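Local coordinates for protein predicted ATPase of the ABC class (Vibrio vulnificus, PDB 5D6A) that probably binds and hydrolyses ATP as an ABC-class ATPase, and is captured here with the non-hydrolysable ATP analogue AMP-PNP, at residues N204-F209 with L239-H244. Sequence-based numbering, arbitrary orientation.
Sequences NGLVSF and LQVTLH
F209 meets L243 and V241 across the antiparallel beta sheet of the ABC-type nucleotide-binding domain, where strand 249-257 runs between strands 206-211 and 240-245. No hydrogen bond joins the two segments; V207 and S208 pair through their backbones with I256 of the middle strand, and the contact is carried almost wholly by side chains. With CG anti to the backbone N, a chi1 of 173° sends the F209 ring toward strand 240-245. Traced outward, F209 CB lies 3.9 Å from L243 CD1, and F209 CG is closer, 3.4 Å from the same methyl. That methyl sits over one face of the ring in a CH-pi contact, 3.5 Å from the centroid and 17° off the ring normal. It is displaced toward the CG side, 3.6 Å from both F209 CD1 and F209 CD2, while F209 CE2 and CZ lie farther from it, at 4.0 and 4.1 Å. V241 comes in at the ring edge instead: its CG2 packs against F209 CD1 and CE1, and its carbonyl O, the backbone exception, lies near CE1 in the ring plane. F209 is buried and also touches V251 on the middle strand and L201 in a loop. At the exposed margin N204 slides past L243, its amide end beside L243 CD2. L206 adds a second aliphatic approach, reaching tip to tip with V241, L206 CD1 to V241 CG2 at 3.9 Å.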
ATOM      1  N   ASN A 204       5.014  37.206  -3.765  1.00 58.21           N
ATOM      2  CA  ASN A 204       3.726  37.624  -3.207  1.00 56.44           C
ATOM      3  C   ASN A 204       3.432  37.020  -1.827  1.00 54.21           C
ATOM      4  O   ASN A 204       2.289  37.046  -1.364  1.00 52.76           O
ATOM      5  CB  ASN A 204       2.603  37.291  -4.192  1.00 55.41           C
ATOM      6  CG  ASN A 204       2.756  38.022  -5.515  1.00 56.79           C
ATOM      7  OD1 ASN A 204       3.208  39.166  -5.559  1.00 59.69           O
ATOM      8  ND2 ASN A 204       2.361  37.370  -6.600  1.00 55.69           N
ATOM      9  N   GLY A 205       4.467  36.494  -1.172  1.00 52.66           N
ATOM     10  CA  GLY A 205       4.322  35.901   0.153  1.00 51.75           C
ATOM     11  C   GLY A 205       3.299  34.787   0.198  1.00 49.74           C
ATOM     12  O   GLY A 205       2.511  34.701   1.137  1.00 49.42           O
ATOM     13  N   LEU A 206       3.323  33.930  -0.820  1.00 48.64           N
ATOM     14  CA  LEU A 206       2.389  32.812  -0.928  1.00 46.97           C
ATOM     15  C   LEU A 206       3.122  31.480  -0.996  1.00 45.14           C
ATOM     16  O   LEU A 206       4.265  31.421  -1.444  1.00 46.26           O
ATOM     17  CB  LEU A 206       1.540  32.964  -2.193  1.00 46.56           C
ATOM     18  CG  LEU A 206       0.729  34.250  -2.341  1.00 47.27           C
ATOM     19  CD1 LEU A 206       0.019  34.263  -3.686  1.00 46.96           C
ATOM     20  CD2 LEU A 206      -0.265  34.403  -1.200  1.00 47.44           C
ATOM     21  N   VAL A 207       2.458  30.418  -0.545  1.00 43.65           N
ATOM     22  CA  VAL A 207       3.022  29.062  -0.606  1.00 42.72           C
ATOM     23  C   VAL A 207       2.244  28.192  -1.589  1.00 41.11           C
ATOM     24  O   VAL A 207       2.697  27.109  -1.953  1.00 40.49           O
ATOM     25  CB  VAL A 207       3.065  28.366   0.772  1.00 42.76           C
ATOM     26  CG1 VAL A 207       3.985  29.126   1.703  1.00 44.72           C
ATOM     27  CG2 VAL A 207       1.675  28.231   1.379  1.00 42.55           C
ATOM     28  N   SER A 208       1.072  28.670  -2.007  1.00 41.07           N
ATOM     29  CA  SER A 208       0.237  27.945  -2.962  1.00 40.35           C
ATOM     30  C   SER A 208      -0.804  28.886  -3.568  1.00 40.30           C
ATOM     31  O   SER A 208      -1.154  29.906  -2.974  1.00 41.24           O
ATOM     32  CB  SER A 208      -0.452  26.756  -2.284  1.00 40.05           C
ATOM     33  OG  SER A 208      -1.152  25.963  -3.229  1.00 39.37           O
ATOM     34  N   PHE A 209      -1.293  28.530  -4.753  1.00 39.64           N
ATOM     35  CA  PHE A 209      -2.284  29.333  -5.459  1.00 40.42           C
ATOM     36  C   PHE A 209      -3.281  28.460  -6.222  1.00 40.34           C
ATOM     37  O   PHE A 209      -2.894  27.707  -7.113  1.00 39.26           O
ATOM     38  CB  PHE A 209      -1.585  30.286  -6.427  1.00 40.85           C
ATOM     39  CG  PHE A 209      -2.526  31.047  -7.317  1.00 41.70           C
ATOM     40  CD1 PHE A 209      -3.152  32.201  -6.866  1.00 43.14           C
ATOM     41  CD2 PHE A 209      -2.774  30.618  -8.614  1.00 41.21           C
ATOM     42  CE1 PHE A 209      -4.016  32.906  -7.688  1.00 44.43           C
ATOM     43  CE2 PHE A 209      -3.635  31.318  -9.440  1.00 42.43           C
ATOM     44  CZ  PHE A 209      -4.258  32.465  -8.977  1.00 44.16           C
ATOM     45  N   LEU A 239      -9.511  36.618   0.771  1.00 54.61           N
ATOM     46  CA  LEU A 239      -8.246  35.906   0.644  1.00 53.68           C
ATOM     47  C   LEU A 239      -7.895  35.668  -0.834  1.00 52.91           C
ATOM     48  O   LEU A 239      -7.186  34.722  -1.178  1.00 51.59           O
ATOM     49  CB  LEU A 239      -8.370  34.584   1.404  1.00 53.13           C
ATOM     50  CG  LEU A 239      -7.109  33.836   1.803  1.00 53.26           C
ATOM     51  CD1 LEU A 239      -6.223  34.710   2.677  1.00 53.87           C
ATOM     52  CD2 LEU A 239      -7.491  32.560   2.538  1.00 53.71           C
ATOM     53  N   GLN A 240      -8.378  36.561  -1.693  1.00 53.91           N
ATOM     54  CA  GLN A 240      -8.167  36.479  -3.141  1.00 53.73           C
ATOM     55  C   GLN A 240      -6.910  37.218  -3.594  1.00 53.81           C
ATOM     56  O   GLN A 240      -6.582  38.288  -3.075  1.00 56.19           O
ATOM     57  CB  GLN A 240      -9.389  37.084  -3.848  1.00 55.90           C
ATOM     58  CG  GLN A 240      -9.266  37.311  -5.351  1.00 55.89           C
ATOM     59  CD  GLN A 240     -10.454  38.089  -5.908  1.00 57.73           C
ATOM     60  OE1 GLN A 240     -11.584  37.935  -5.443  1.00 57.33           O
ATOM     61  NE2 GLN A 240     -10.200  38.932  -6.906  1.00 58.68           N
ATOM     62  N   VAL A 241      -6.212  36.635  -4.568  1.00 52.67           N
ATOM     63  CA  VAL A 241      -5.019  37.248  -5.158  1.00 52.50           C
ATOM     64  C   VAL A 241      -5.074  37.030  -6.662  1.00 52.20           C
ATOM     65  O   VAL A 241      -5.763  36.128  -7.137  1.00 51.40           O
ATOM     66  CB  VAL A 241      -3.699  36.674  -4.604  1.00 50.92           C
ATOM     67  CG1 VAL A 241      -3.627  36.869  -3.097  1.00 51.32           C
ATOM     68  CG2 VAL A 241      -3.543  35.206  -4.972  1.00 49.48           C
ATOM     69  N   THR A 242      -4.342  37.851  -7.405  1.00 53.21           N
ATOM     70  CA  THR A 242      -4.331  37.759  -8.857  1.00 53.28           C
ATOM     71  C   THR A 242      -2.901  37.708  -9.382  1.00 52.65           C
ATOM     72  O   THR A 242      -2.150  38.668  -9.248  1.00 54.58           O
ATOM     73  CB  THR A 242      -5.071  38.957  -9.478  1.00 55.37           C
ATOM     74  OG1 THR A 242      -6.393  39.038  -8.926  1.00 55.71           O
ATOM     75  CG2 THR A 242      -5.153  38.823 -10.997  1.00 55.65           C
ATOM     76  N   LEU A 243      -2.530  36.576  -9.971  1.00 51.38           N
ATOM     77  CA  LEU A 243      -1.194  36.392 -10.524  1.00 51.12           C
ATOM     78  C   LEU A 243      -1.217  36.660 -12.022  1.00 51.33           C
ATOM     79  O   LEU A 243      -2.280  36.867 -12.601  1.00 53.28           O
ATOM     80  CB  LEU A 243      -0.700  34.974 -10.251  1.00 50.14           C
ATOM     81  CG  LEU A 243      -0.675  34.549  -8.780  1.00 49.47           C
ATOM     82  CD1 LEU A 243      -0.179  33.114  -8.655  1.00 47.74           C
ATOM     83  CD2 LEU A 243       0.189  35.490  -7.955  1.00 50.02           C
ATOM     84  N   HIS A 244      -0.043  36.650 -12.645  1.00 50.60           N
ATOM     85  CA  HIS A 244       0.060  36.916 -14.076  1.00 51.26           C
ATOM     86  C   HIS A 244       0.886  35.865 -14.800  1.00 49.75           C
ATOM     87  O   HIS A 244       2.022  35.597 -14.428  1.00 49.80           O
ATOM     88  CB  HIS A 244       0.682  38.296 -14.306  1.00 53.27           C
ATOM     89  CG  HIS A 244       0.795  38.679 -15.750  1.00 55.05           C
ATOM     90  ND1 HIS A 244       1.923  38.430 -16.501  1.00 55.64           N
ATOM     91  CD2 HIS A 244      -0.082  39.289 -16.582  1.00 56.39           C
ATOM     92  CE1 HIS A 244       1.738  38.873 -17.733  1.00 56.68           C
ATOM     93  NE2 HIS A 244       0.529  39.399 -17.807  1.00 57.19           N
TER